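Local coordinates for mitotic checkpoint control protein kinase BUB1 (Drosophila melanogaster, PDB 6JKM), which probably acts as an ATP-dependent protein kinase of the mitotic checkpoint, its kinase domain being captured here with ADP and two magnesium ions, at residues 84-89 / 124-129; 180-185 / 205-210; 108-113 / 199-204; 55-60 / 72-77. All blocks are in the same frame, centred on the assembly; numbering follows the deposited sequence.

Overall arrangement
All four contacts belong to one kinase fold and are arranged around its nucleotide cleft. Contacts 1 and 4 share the N-lobe sheet, where strands 81-87 and 68-75 are neighbours; their centres lie 16 Å apart, and CD1 of Leu-84 packs 3.8 Å from the backbone N of Gly-73. Contact 2 forms the metal-binding side of the cleft. It meets contact 1 through a salt bridge of 3.1 Å between Lys-85 NZ and Asp-207 OD2, and both contacts touch ADP. Segment 199-204 of contact 3 leads directly into 205-210 of contact 2, with Leu-205 N 2.8 Å from Ser-113 O, a probable hydrogen bond. Contacts 3 and 4 stay about 13 Å apart at their nearest atoms.

Contact 1: 84-89 / 124-129; sequences LKQERP and NNSSVY. With ADP (adenosine-5'-diphosphate), chain B.
Lys-85 and Tyr-129 pair antiparallel across neighbouring strands 81-87 and 127-132 of the N-lobe sheet, with Lys-85 N to Tyr-129 O and Tyr-129 N to Lys-85 O each 2.8 Å. Lys-85, the probable ATP-binding lysine of the family, holds CG opposite the backbone N (chi1 -178°) and runs fully extended, delivering NZ to the diphosphate: 2.7 Å from ADP O1A and 2.9 Å from ADP O2B, with O3A a longer third acceptor. Glu-94 of helix 92-104 forms a salt bridge with NZ.

Two residues on, Glu-87 and Ser-127 form a second such pair, Glu-87 N 3.1 Å from Ser-127 O. Between them Gln-86 and Val-128 make a non-hydrogen-bonded pair whose side chains cross on the sheet face away from Lys-85, bringing Gln-86 NE2 to 3.5 Å from Val-128 CG2. The Gln-86 amide ends at Lys-41 O and Leu-43 N, and an alanine here would probably leave both backbone groups without their mate and remove the packing against Val-128 CG2. Water 2, in the guanidinium plane, connects Arg-88 NE with Ser-126 OG, and Arg-88 NH1 donates to Ala-66 O.

The lysine-glutamate pair matches that of active-like kinases, and the ammonium probably offsets the phosphates' negative charge.

Contact 2: 180-185 / 205-210; sequences HADIKP and LIDFGV. With MG (magnesium ion), chain C; MG (magnesium ion), chain D; ADP (adenosine-5'-diphosphate), chain B.
His-180 swings its ring toward segment 205-210 because CG stands trans to the backbone N (chi1 -178°), while the ring is turned nearly perpendicular (chi2 -88°). NE2 thereby donates to Ile-206 O at 2.8 Å, close to the ring plane, and ND1 accepts from Asp-182 N. Leu-205 CD1 lies over one ring face in a CH-pi contact, 3.8 Å from the centroid; water 3 lies over the opposite face and ties His-180 O to Asp-207 O and Val-210 N. CD2 of the ring meets Phe-208 CD1 at 3.5 Å.

Residues 207-209 are the DFG motif, and residues 180-182 belong to the catalytic loop, with histidine-alanine in place of the usual histidine-arginine. A chi1 of -168° carries the Asp-207 carboxylate to the metals. Its OD1 lies 2.2 Å from the magnesium of chain C and 2.3 Å from that of chain D; OD2 also binds the chain D ion, and Asn-187 completes the chain C site. Asp-182 binds neither ion, but OD2 has weak bonds to their waters 4 and 5.

Helix 246-261 supplies Asp-248, which accepts from the backbone N of His-180 and of Ala-181. Phe-208 packs on Ile-97 and Ile-101 of helix 92-104, and Leu-205 on Phe-188 of strand 188-190.

Contact 3: 108-113 / 199-204; sequences EQMIPS and NEVSLQ
Gln-204 presents the edge of its amide to Pro-112: NE2 donates to Pro-112 O at 3.0 Å, with an N-H...O angle of 157°. The acceptor lies near the amide plane of Gln-204, whereas the donor stands above the carbonyl plane of Pro-112. Its chain, straight from a chi1 of -178°, carries the amide along the peptide of Pro-112 and Ser-113, placing CG of Gln-204 3.5 Å from Pro-112 O. A leucine in its place would probably leave that carbonyl without its amide donor. Water 8, a weak donor to Pro-112 O, also donates to Leu-203 O and bridges the two backbones. A second amide, that of Gln-109, reaches Asn-199 O through NE2 at 2.7 Å, but the bond is weak because its angle is only 119°.

Between these polar ends Val-201 points into the contact with both branches. CG2 meets Met-110 CE at 3.6 Å, the side chains crossing at about a right angle, and CG1 touches Ser-113 CB at 3.7 Å. Ser-113 N and OG both bond to Met-110 O from the same face, the hydroxyl at 2.9 Å.

The contact rests the alpha-C to beta-4 loop of kinases, here with 3-10 segment 111-113 between helix 92-104 and strand 119-122, on strand 203-205, which pairs with strand 188-190 and leads to the DFG motif. Helix 156-175 backs it, His-172 touching Met-110 and Ile-169 meeting both Ser-113 and Val-201.

Contact 4: 55-60 / 72-77; sequences KFEVSK and VGKHLK
The beta hairpin of strands 54-64 and 68-75 in the kinase N-lobe places segments 55-60 and 72-77 side by side; in kinases the turn of this hairpin is the glycine-rich loop above the nucleotide. A classic beta bulge interrupts the ladder where Ser-59 and Lys-60 both face Val-72. Val-72 O accepts from Ser-59 N at 2.9 Å and from Lys-60 N at 3.3 Å, while Val-72 N returns a bond to Lys-60 O. Past the bulge the ladder runs regularly from Val-58 and Gly-73 through Glu-57 and Lys-74 to Phe-56 and His-75, and Leu-76 N donates to Lys-55 O almost straight (172°).

Gly-73 CA sits 3.0 Å from Glu-57 O, so tight that a side-chain carbon at Gly-73 would collide with this oxygen. Phe-56 has CG beside the backbone N (chi1 -57°), which leans its ring over the neighbouring strand. There CE2 comes to 3.4 Å from His-75 CD2, the two rings meeting obliquely with planes at 47°. Tyr-119 packs against Phe-56 as well, and the imidazole of His-75 is held by Glu-54 at NE2 and Ser-78 at ND1.

On the opposite face Glu-57 and Lys-74 lie alongside, pointing the same way, and Glu-57 OE1 rests 3.3 Å from Lys-74 CE. The Leu-76 side chain crosses that of Glu-57 at about a right angle, CD2 of Leu-76 3.5 Å from CG of Glu-57. The charged ends, Glu-57 OE1 and Lys-74 NZ, stay 4.2 Å apart, beyond a salt bridge. Their attraction is therefore probably modest, and the pairing appears to rest chiefly on the backbone ladder.

Contact 1: 84-89 / 124-129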
# COMPACT_ATOMS: atom_id res chain seq x y z
N LEU A 84 1.58 -15.66 -5.76
CA LEU A 84 1.15 -16.61 -4.74
C LEU A 84 1.82 -16.22 -3.45
O LEU A 84 3.05 -16.20 -3.37
CB LEU A 84 1.49 -18.06 -5.15
CG LEU A 84 0.86 -18.48 -6.49
CD1 LEU A 84 1.89 -18.51 -7.59
CD2 LEU A 84 0.15 -19.83 -6.37
N LYS A 85 1.04 -15.86 -2.44
CA LYS A 85 1.63 -15.39 -1.20
C LYS A 85 1.37 -16.40 -0.10
O LYS A 85 0.22 -16.68 0.24
CB LYS A 85 1.07 -14.01 -0.81
CG LYS A 85 1.69 -13.43 0.46
CD LYS A 85 1.13 -12.01 0.74
CE LYS A 85 1.79 -11.41 1.98
NZ LYS A 85 1.50 -9.94 2.09
N GLN A 86 2.45 -16.93 0.45
CA GLN A 86 2.36 -17.95 1.49
C GLN A 86 2.84 -17.40 2.81
O GLN A 86 3.86 -16.70 2.86
CB GLN A 86 3.18 -19.16 1.12
CG GLN A 86 3.20 -20.23 2.20
CD GLN A 86 3.62 -21.55 1.66
OE1 GLN A 86 4.76 -21.72 1.24
NE2 GLN A 86 2.71 -22.51 1.64
N GLU A 87 2.12 -17.71 3.88
CA GLU A 87 2.50 -17.25 5.21
C GLU A 87 2.22 -18.32 6.27
O GLU A 87 1.20 -18.99 6.21
CB GLU A 87 1.76 -15.95 5.58
CG GLU A 87 2.13 -15.43 6.98
CD GLU A 87 1.82 -13.95 7.18
OE1 GLU A 87 1.45 -13.25 6.20
OE2 GLU A 87 1.97 -13.47 8.33
N ARG A 88 3.15 -18.45 7.21
CA ARG A 88 3.02 -19.26 8.43
C ARG A 88 3.15 -18.35 9.65
O ARG A 88 4.11 -17.57 9.73
CB ARG A 88 4.10 -20.34 8.51
CG ARG A 88 4.11 -21.37 7.41
CD ARG A 88 5.50 -22.04 7.32
NE ARG A 88 6.20 -21.61 6.10
CZ ARG A 88 7.22 -20.76 6.06
NH1 ARG A 88 7.72 -20.24 7.18
NH2 ARG A 88 7.76 -20.43 4.89
N PRO A 89 2.22 -18.43 10.60
CA PRO A 89 0.98 -19.21 10.54
C PRO A 89 -0.02 -18.59 9.57
O PRO A 89 0.27 -17.55 8.97
CB PRO A 89 0.45 -19.15 11.98
CG PRO A 89 1.01 -17.91 12.53
CD PRO A 89 2.39 -17.81 11.93
N ASN A 124 -4.35 -25.59 8.15
CA ASN A 124 -4.24 -25.43 9.58
C ASN A 124 -2.91 -24.75 9.93
O ASN A 124 -2.81 -24.05 10.94
CB ASN A 124 -4.36 -26.79 10.28
CG ASN A 124 -5.67 -27.53 9.93
OD1 ASN A 124 -6.69 -26.91 9.63
ND2 ASN A 124 -5.63 -28.85 9.99
N ASN A 125 -1.91 -24.95 9.07
CA ASN A 125 -0.54 -24.50 9.31
C ASN A 125 -0.16 -23.21 8.59
O ASN A 125 0.71 -22.45 9.04
CB ASN A 125 0.43 -25.60 8.87
CG ASN A 125 0.28 -25.96 7.38
OD1 ASN A 125 -0.85 -26.15 6.88
ND2 ASN A 125 1.41 -26.01 6.66
N SER A 126 -0.79 -22.97 7.45
CA SER A 126 -0.24 -22.00 6.50
C SER A 126 -1.35 -21.60 5.54
O SER A 126 -2.28 -22.36 5.33
CB SER A 126 0.96 -22.63 5.77
OG SER A 126 1.36 -21.85 4.64
N SER A 127 -1.28 -20.38 5.00
CA SER A 127 -2.22 -19.94 3.98
C SER A 127 -1.46 -19.66 2.69
O SER A 127 -0.28 -19.31 2.73
CB SER A 127 -2.99 -18.69 4.44
OG SER A 127 -2.12 -17.64 4.83
N VAL A 128 -2.14 -19.82 1.56
CA VAL A 128 -1.63 -19.29 0.28
C VAL A 128 -2.72 -18.42 -0.36
O VAL A 128 -3.82 -18.90 -0.61
CB VAL A 128 -1.23 -20.40 -0.71
CG1 VAL A 128 -0.81 -19.78 -2.03
CG2 VAL A 128 -0.08 -21.26 -0.14
N TYR A 129 -2.41 -17.15 -0.61
CA TYR A 129 -3.33 -16.26 -1.29
C TYR A 129 -2.85 -15.98 -2.72
O TYR A 129 -1.67 -15.67 -2.95
CB TYR A 129 -3.50 -14.95 -0.50
CG TYR A 129 -4.08 -15.19 0.89
CD1 TYR A 129 -5.15 -16.04 1.07
CD2 TYR A 129 -3.54 -14.56 2.02
CE1 TYR A 129 -5.67 -16.29 2.34
CE2 TYR A 129 -4.06 -14.81 3.30
CZ TYR A 129 -5.12 -15.66 3.45
OH TYR A 129 -5.63 -15.92 4.70
PB ADP B . 4.96 -8.92 2.76
O1B ADP B . 5.95 -10.00 3.04
O2B ADP B . 3.75 -8.99 3.68
O3B ADP B . 5.60 -7.54 2.68
PA ADP B . 3.80 -8.36 0.13
O1A ADP B . 2.39 -8.83 -0.18
O2A ADP B . 4.09 -6.91 0.40
O3A ADP B . 4.43 -9.32 1.27
O5' ADP B . 4.76 -8.76 -1.11
C5' ADP B . 6.18 -8.62 -1.00
C4' ADP B . 6.77 -8.14 -2.33
O4' ADP B . 6.50 -9.09 -3.37
C3' ADP B . 6.10 -6.87 -2.83
O3' ADP B . 6.70 -5.69 -2.29
C2' ADP B . 6.34 -6.98 -4.32
O2' ADP B . 7.69 -6.53 -4.57
C1' ADP B . 6.21 -8.47 -4.61
N9 ADP B . 4.78 -8.71 -4.94
C8 ADP B . 3.80 -9.00 -4.06
N7 ADP B . 2.60 -9.13 -4.68
C5 ADP B . 2.80 -8.91 -5.99
C6 ADP B . 1.97 -8.90 -7.21
N6 ADP B . 0.63 -9.15 -7.16
N1 ADP B . 2.59 -8.62 -8.38
C2 ADP B . 3.91 -8.38 -8.46
N3 ADP B . 4.73 -8.38 -7.39
C4 ADP B . 4.24 -8.63 -6.16
O HOH W 1 -0.66 -16.10 2.82
O HOH W 2 4.16 -22.88 4.61

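Contact 2: 180-185 / 205-210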
# COMPACT_ATOMS: atom_id res chain seq x y z
N HIS A 180 -4.37 1.31 6.46
CA HIS A 180 -3.47 0.30 5.88
C HIS A 180 -2.37 -0.05 6.87
O HIS A 180 -2.06 -1.23 7.09
CB HIS A 180 -2.85 0.78 4.56
CG HIS A 180 -1.97 -0.24 3.91
ND1 HIS A 180 -0.63 -0.35 4.19
CD2 HIS A 180 -2.25 -1.22 3.02
CE1 HIS A 180 -0.11 -1.34 3.49
NE2 HIS A 180 -1.07 -1.89 2.78
N ALA A 181 -1.79 0.99 7.45
CA ALA A 181 -0.82 0.88 8.57
C ALA A 181 0.55 0.37 8.16
O ALA A 181 1.42 0.20 9.02
CB ALA A 181 -1.40 -0.00 9.69
N ASP A 182 0.77 0.14 6.87
CA ASP A 182 2.09 -0.25 6.39
C ASP A 182 2.34 0.40 5.02
O ASP A 182 2.83 -0.24 4.10
CB ASP A 182 2.20 -1.79 6.31
CG ASP A 182 3.65 -2.29 6.33
OD1 ASP A 182 4.55 -1.53 6.71
OD2 ASP A 182 3.87 -3.47 5.98
N ILE A 183 1.98 1.68 4.91
CA ILE A 183 2.21 2.43 3.68
C ILE A 183 3.71 2.64 3.43
O ILE A 183 4.35 3.39 4.15
CB ILE A 183 1.53 3.81 3.73
CG1 ILE A 183 0.01 3.65 3.96
CG2 ILE A 183 1.80 4.60 2.44
CD1 ILE A 183 -0.74 3.21 2.74
N LYS A 184 4.25 1.97 2.42
CA LYS A 184 5.63 2.18 2.02
C LYS A 184 5.74 1.84 0.54
O LYS A 184 4.80 1.27 -0.02
CB LYS A 184 6.58 1.35 2.89
CG LYS A 184 6.30 -0.11 3.01
CD LYS A 184 7.40 -0.73 3.88
CE LYS A 184 6.93 -1.90 4.70
NZ LYS A 184 7.98 -2.33 5.71
N PRO A 185 6.85 2.21 -0.12
CA PRO A 185 6.88 2.04 -1.58
C PRO A 185 6.75 0.58 -1.99
O PRO A 185 6.24 0.31 -3.09
CB PRO A 185 8.25 2.59 -1.98
CG PRO A 185 8.64 3.52 -0.85
CD PRO A 185 8.11 2.81 0.37
N LEU A 205 -2.62 -0.72 -4.16
CA LEU A 205 -2.17 -0.93 -2.80
C LEU A 205 -2.34 -2.42 -2.45
O LEU A 205 -3.40 -3.00 -2.70
CB LEU A 205 -2.97 -0.05 -1.85
CG LEU A 205 -2.67 -0.12 -0.36
CD1 LEU A 205 -1.25 0.37 -0.09
CD2 LEU A 205 -3.70 0.71 0.40
N ILE A 206 -1.30 -3.02 -1.89
CA ILE A 206 -1.30 -4.43 -1.52
C ILE A 206 -0.86 -4.60 -0.07
O ILE A 206 -0.50 -3.62 0.60
CB ILE A 206 -0.35 -5.25 -2.42
CG1 ILE A 206 1.10 -4.86 -2.15
CG2 ILE A 206 -0.67 -5.04 -3.89
CD1 ILE A 206 2.13 -5.84 -2.76
N ASP A 207 -0.87 -5.84 0.40
CA ASP A 207 -0.31 -6.22 1.70
C ASP A 207 -1.09 -5.59 2.85
O ASP A 207 -0.62 -4.66 3.51
CB ASP A 207 1.17 -5.84 1.78
CG ASP A 207 1.87 -6.45 2.98
OD1 ASP A 207 3.05 -6.12 3.21
OD2 ASP A 207 1.23 -7.26 3.70
N PHE A 208 -2.29 -6.12 3.09
CA PHE A 208 -3.13 -5.66 4.19
C PHE A 208 -2.91 -6.48 5.46
O PHE A 208 -3.80 -6.56 6.31
CB PHE A 208 -4.60 -5.72 3.75
CG PHE A 208 -4.87 -4.91 2.53
CD1 PHE A 208 -4.86 -3.53 2.59
CD2 PHE A 208 -5.08 -5.51 1.31
CE1 PHE A 208 -5.07 -2.76 1.46
CE2 PHE A 208 -5.30 -4.75 0.17
CZ PHE A 208 -5.30 -3.38 0.25
N GLY A 209 -1.72 -7.06 5.60
CA GLY A 209 -1.41 -7.94 6.72
C GLY A 209 -1.57 -7.31 8.11
O GLY A 209 -1.95 -7.99 9.05
N VAL A 210 -1.26 -6.03 8.24
CA VAL A 210 -1.41 -5.38 9.55
C VAL A 210 -2.42 -4.23 9.55
O VAL A 210 -2.35 -3.32 10.39
CB VAL A 210 -0.05 -4.88 10.07
CG1 VAL A 210 0.91 -6.07 10.26
CG2 VAL A 210 0.55 -3.83 9.14
MG MG C . 4.70 -5.76 1.87
MG MG D . 3.03 -7.50 5.00
PB ADP B . 4.96 -8.92 2.76
O1B ADP B . 5.95 -10.00 3.04
O2B ADP B . 3.75 -8.99 3.68
O3B ADP B . 5.60 -7.54 2.68
PA ADP B . 3.80 -8.36 0.13
O1A ADP B . 2.39 -8.83 -0.18
O2A ADP B . 4.09 -6.91 0.40
O3A ADP B . 4.43 -9.32 1.27
O5' ADP B . 4.76 -8.76 -1.11
C5' ADP B . 6.18 -8.62 -1.00
C4' ADP B . 6.77 -8.14 -2.33
O4' ADP B . 6.50 -9.09 -3.37
C3' ADP B . 6.10 -6.87 -2.83
O3' ADP B . 6.70 -5.69 -2.29
C2' ADP B . 6.34 -6.98 -4.32
O2' ADP B . 7.69 -6.53 -4.57
C1' ADP B . 6.21 -8.47 -4.61
N9 ADP B . 4.78 -8.71 -4.94
C8 ADP B . 3.80 -9.00 -4.06
N7 ADP B . 2.60 -9.13 -4.68
C5 ADP B . 2.80 -8.91 -5.99
C6 ADP B . 1.97 -8.90 -7.21
N6 ADP B . 0.63 -9.15 -7.16
N1 ADP B . 2.59 -8.62 -8.38
C2 ADP B . 3.91 -8.38 -8.46
N3 ADP B . 4.73 -8.38 -7.39
C4 ADP B . 4.24 -8.63 -6.16
O HOH W 3 -0.79 -4.00 6.05
O HOH W 4 5.53 -4.81 3.26
O HOH W 5 4.69 -6.80 5.68
O HOH W 6 6.42 -5.47 0.77
O HOH W 7 2.24 -8.21 6.58

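Contact 3: 108-113 / 199-204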
# COMPACT_ATOMS: atom_id res chain seq x y z
N GLU A 108 -16.31 2.40 -9.03
CA GLU A 108 -15.79 1.63 -10.17
C GLU A 108 -14.32 2.00 -10.47
O GLU A 108 -13.49 1.14 -10.81
CB GLU A 108 -16.69 1.88 -11.39
CG GLU A 108 -16.30 1.08 -12.62
CD GLU A 108 -16.52 -0.41 -12.44
OE1 GLU A 108 -17.21 -0.80 -11.48
OE2 GLU A 108 -16.02 -1.21 -13.27
N GLN A 109 -14.01 3.29 -10.32
CA GLN A 109 -12.65 3.78 -10.55
C GLN A 109 -11.61 3.16 -9.60
O GLN A 109 -10.48 2.92 -10.01
CB GLN A 109 -12.62 5.30 -10.41
CG GLN A 109 -11.31 5.94 -10.88
CD GLN A 109 -11.20 7.40 -10.48
OE1 GLN A 109 -12.03 7.93 -9.74
NE2 GLN A 109 -10.15 8.06 -10.97
N MET A 110 -12.00 2.91 -8.35
CA MET A 110 -11.05 2.48 -7.32
C MET A 110 -10.88 0.97 -7.18
O MET A 110 -10.00 0.53 -6.44
CB MET A 110 -11.46 3.04 -5.95
CG MET A 110 -11.28 4.54 -5.79
SD MET A 110 -9.59 5.06 -6.08
CE MET A 110 -9.85 5.89 -7.62
N ILE A 111 -11.70 0.18 -7.86
CA ILE A 111 -11.62 -1.27 -7.70
C ILE A 111 -10.23 -1.88 -8.08
O ILE A 111 -9.71 -2.71 -7.33
CB ILE A 111 -12.73 -1.96 -8.50
CG1 ILE A 111 -14.09 -1.60 -7.87
CG2 ILE A 111 -12.53 -3.48 -8.51
CD1 ILE A 111 -15.35 -2.07 -8.66
N PRO A 112 -9.62 -1.44 -9.20
CA PRO A 112 -8.29 -1.99 -9.50
C PRO A 112 -7.17 -1.54 -8.54
O PRO A 112 -6.07 -2.09 -8.61
CB PRO A 112 -7.98 -1.45 -10.91
CG PRO A 112 -9.31 -1.00 -11.46
CD PRO A 112 -10.09 -0.54 -10.27
N SER A 113 -7.42 -0.56 -7.69
CA SER A 113 -6.30 -0.04 -6.91
C SER A 113 -6.15 -0.67 -5.52
O SER A 113 -5.34 -0.21 -4.72
CB SER A 113 -6.41 1.48 -6.82
OG SER A 113 -7.50 1.85 -6.00
N ASN A 199 -5.95 11.55 -13.18
CA ASN A 199 -7.06 10.84 -12.56
C ASN A 199 -7.09 9.35 -12.85
O ASN A 199 -7.76 8.58 -12.16
CB ASN A 199 -8.40 11.43 -13.00
CG ASN A 199 -8.62 12.80 -12.44
OD1 ASN A 199 -8.11 13.12 -11.37
ND2 ASN A 199 -9.38 13.62 -13.15
N GLU A 200 -6.37 8.94 -13.88
CA GLU A 200 -6.32 7.53 -14.20
C GLU A 200 -5.40 6.82 -13.20
O GLU A 200 -4.22 7.16 -13.08
CB GLU A 200 -5.83 7.31 -15.63
CG GLU A 200 -5.74 5.84 -16.00
CD GLU A 200 -7.08 5.12 -15.95
OE1 GLU A 200 -8.13 5.80 -16.02
OE2 GLU A 200 -7.09 3.88 -15.82
N VAL A 201 -5.95 5.84 -12.50
CA VAL A 201 -5.19 5.08 -11.52
C VAL A 201 -4.41 3.95 -12.17
O VAL A 201 -5.00 3.06 -12.81
CB VAL A 201 -6.09 4.48 -10.43
CG1 VAL A 201 -5.25 4.09 -9.21
CG2 VAL A 201 -7.18 5.46 -10.04
N SER A 202 -3.09 3.96 -11.99
CA SER A 202 -2.22 2.87 -12.44
C SER A 202 -1.54 2.15 -11.29
O SER A 202 -0.86 1.15 -11.51
CB SER A 202 -1.14 3.40 -13.40
OG SER A 202 -1.72 3.89 -14.61
N LEU A 203 -1.69 2.65 -10.06
CA LEU A 203 -1.16 1.98 -8.88
C LEU A 203 -2.19 1.05 -8.20
O LEU A 203 -3.39 1.19 -8.40
CB LEU A 203 -0.66 3.00 -7.85
CG LEU A 203 0.42 3.95 -8.37
CD1 LEU A 203 0.71 5.04 -7.35
CD2 LEU A 203 1.70 3.19 -8.72
N GLN A 204 -1.67 0.11 -7.40
CA GLN A 204 -2.48 -0.76 -6.57
C GLN A 204 -1.83 -0.92 -5.20
O GLN A 204 -0.63 -1.19 -5.10
CB GLN A 204 -2.67 -2.14 -7.21
CG GLN A 204 -3.55 -3.10 -6.42
CD GLN A 204 -3.64 -4.45 -7.09
OE1 GLN A 204 -2.77 -5.31 -6.89
NE2 GLN A 204 -4.67 -4.65 -7.91
O HOH W 8 -4.51 -0.39 -10.68

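Contact 4: 55-60 / 72-77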
# COMPACT_ATOMS: atom_id res chain seq x y z
N LYS A 55 -6.05 -25.13 -11.52
CA LYS A 55 -4.62 -25.46 -11.43
C LYS A 55 -3.72 -24.28 -11.80
O LYS A 55 -4.00 -23.52 -12.73
CB LYS A 55 -4.28 -26.66 -12.33
CG LYS A 55 -2.90 -27.27 -12.07
CD LYS A 55 -2.56 -28.32 -13.13
CE LYS A 55 -3.63 -29.39 -13.19
NZ LYS A 55 -3.07 -30.77 -13.39
N PHE A 56 -2.63 -24.14 -11.04
CA PHE A 56 -1.68 -23.05 -11.22
C PHE A 56 -0.25 -23.61 -11.34
O PHE A 56 0.09 -24.55 -10.63
CB PHE A 56 -1.74 -22.07 -10.04
CG PHE A 56 -3.10 -21.47 -9.79
CD1 PHE A 56 -4.03 -22.15 -9.01
CD2 PHE A 56 -3.43 -20.22 -10.29
CE1 PHE A 56 -5.29 -21.58 -8.77
CE2 PHE A 56 -4.69 -19.65 -10.06
CZ PHE A 56 -5.61 -20.33 -9.30
N GLU A 57 0.54 -23.06 -12.26
CA GLU A 57 1.98 -23.26 -12.25
C GLU A 57 2.56 -22.39 -11.15
O GLU A 57 2.15 -21.24 -10.98
CB GLU A 57 2.63 -22.85 -13.57
CG GLU A 57 2.46 -23.80 -14.72
CD GLU A 57 2.89 -23.16 -16.05
OE1 GLU A 57 3.06 -21.93 -16.10
OE2 GLU A 57 3.05 -23.90 -17.05
N VAL A 58 3.50 -22.93 -10.40
CA VAL A 58 4.27 -22.13 -9.47
C VAL A 58 5.67 -22.02 -10.07
O VAL A 58 6.38 -23.02 -10.14
CB VAL A 58 4.30 -22.76 -8.07
CG1 VAL A 58 5.09 -21.89 -7.11
CG2 VAL A 58 2.87 -22.98 -7.56
N SER A 59 6.05 -20.82 -10.52
CA SER A 59 7.22 -20.68 -11.38
C SER A 59 8.51 -20.32 -10.65
O SER A 59 9.41 -21.15 -10.54
CB SER A 59 6.95 -19.63 -12.47
OG SER A 59 5.91 -20.08 -13.32
N LYS A 60 8.61 -19.08 -10.18
CA LYS A 60 9.85 -18.56 -9.59
C LYS A 60 9.61 -17.78 -8.30
O LYS A 60 8.56 -17.17 -8.11
CB LYS A 60 10.60 -17.66 -10.59
CG LYS A 60 11.22 -18.42 -11.76
CD LYS A 60 11.99 -17.50 -12.71
CE LYS A 60 11.07 -16.51 -13.42
NZ LYS A 60 10.07 -17.19 -14.31
N VAL A 72 5.88 -16.00 -8.24
CA VAL A 72 5.10 -15.75 -9.45
C VAL A 72 4.73 -17.09 -10.09
O VAL A 72 5.51 -18.04 -10.03
CB VAL A 72 5.84 -14.85 -10.47
CG1 VAL A 72 7.23 -15.40 -10.79
CG2 VAL A 72 5.01 -14.64 -11.74
N GLY A 73 3.54 -17.15 -10.67
CA GLY A 73 3.05 -18.36 -11.29
C GLY A 73 2.03 -18.02 -12.35
O GLY A 73 1.94 -16.87 -12.78
N LYS A 74 1.24 -19.01 -12.76
CA LYS A 74 0.28 -18.79 -13.83
C LYS A 74 -0.97 -19.65 -13.63
O LYS A 74 -0.86 -20.81 -13.27
CB LYS A 74 0.92 -19.10 -15.18
CG LYS A 74 0.16 -18.52 -16.37
CD LYS A 74 0.93 -18.74 -17.68
CE LYS A 74 0.95 -20.22 -18.05
NZ LYS A 74 1.20 -20.43 -19.51
N HIS A 75 -2.14 -19.06 -13.83
CA HIS A 75 -3.40 -19.81 -13.90
C HIS A 75 -3.47 -20.43 -15.28
O HIS A 75 -3.57 -19.71 -16.27
CB HIS A 75 -4.60 -18.90 -13.63
CG HIS A 75 -5.92 -19.62 -13.64
ND1 HIS A 75 -6.92 -19.35 -14.55
CD2 HIS A 75 -6.40 -20.60 -12.84
CE1 HIS A 75 -7.96 -20.13 -14.31
NE2 HIS A 75 -7.68 -20.90 -13.27
N LEU A 76 -3.40 -21.76 -15.36
CA LEU A 76 -3.20 -22.44 -16.64
C LEU A 76 -4.33 -22.21 -17.65
O LEU A 76 -4.08 -22.05 -18.84
CB LEU A 76 -3.02 -23.94 -16.42
CG LEU A 76 -1.68 -24.27 -15.78
CD1 LEU A 76 -1.47 -25.78 -15.68
CD2 LEU A 76 -0.56 -23.61 -16.57
N LYS A 77 -5.57 -22.19 -17.16
CA LYS A 77 -6.73 -22.05 -18.03
C LYS A 77 -6.76 -20.69 -18.71
O LYS A 77 -6.80 -20.61 -19.94
CB LYS A 77 -8.02 -22.28 -17.25
CG LYS A 77 -8.90 -23.37 -17.84
CD LYS A 77 -10.24 -23.49 -17.10
CE LYS A 77 -10.05 -23.59 -15.59
NZ LYS A 77 -11.30 -24.02 -14.89
O HOH W 9 -6.22 -23.61 -14.70
O HOH W 10 2.24 -23.23 -19.26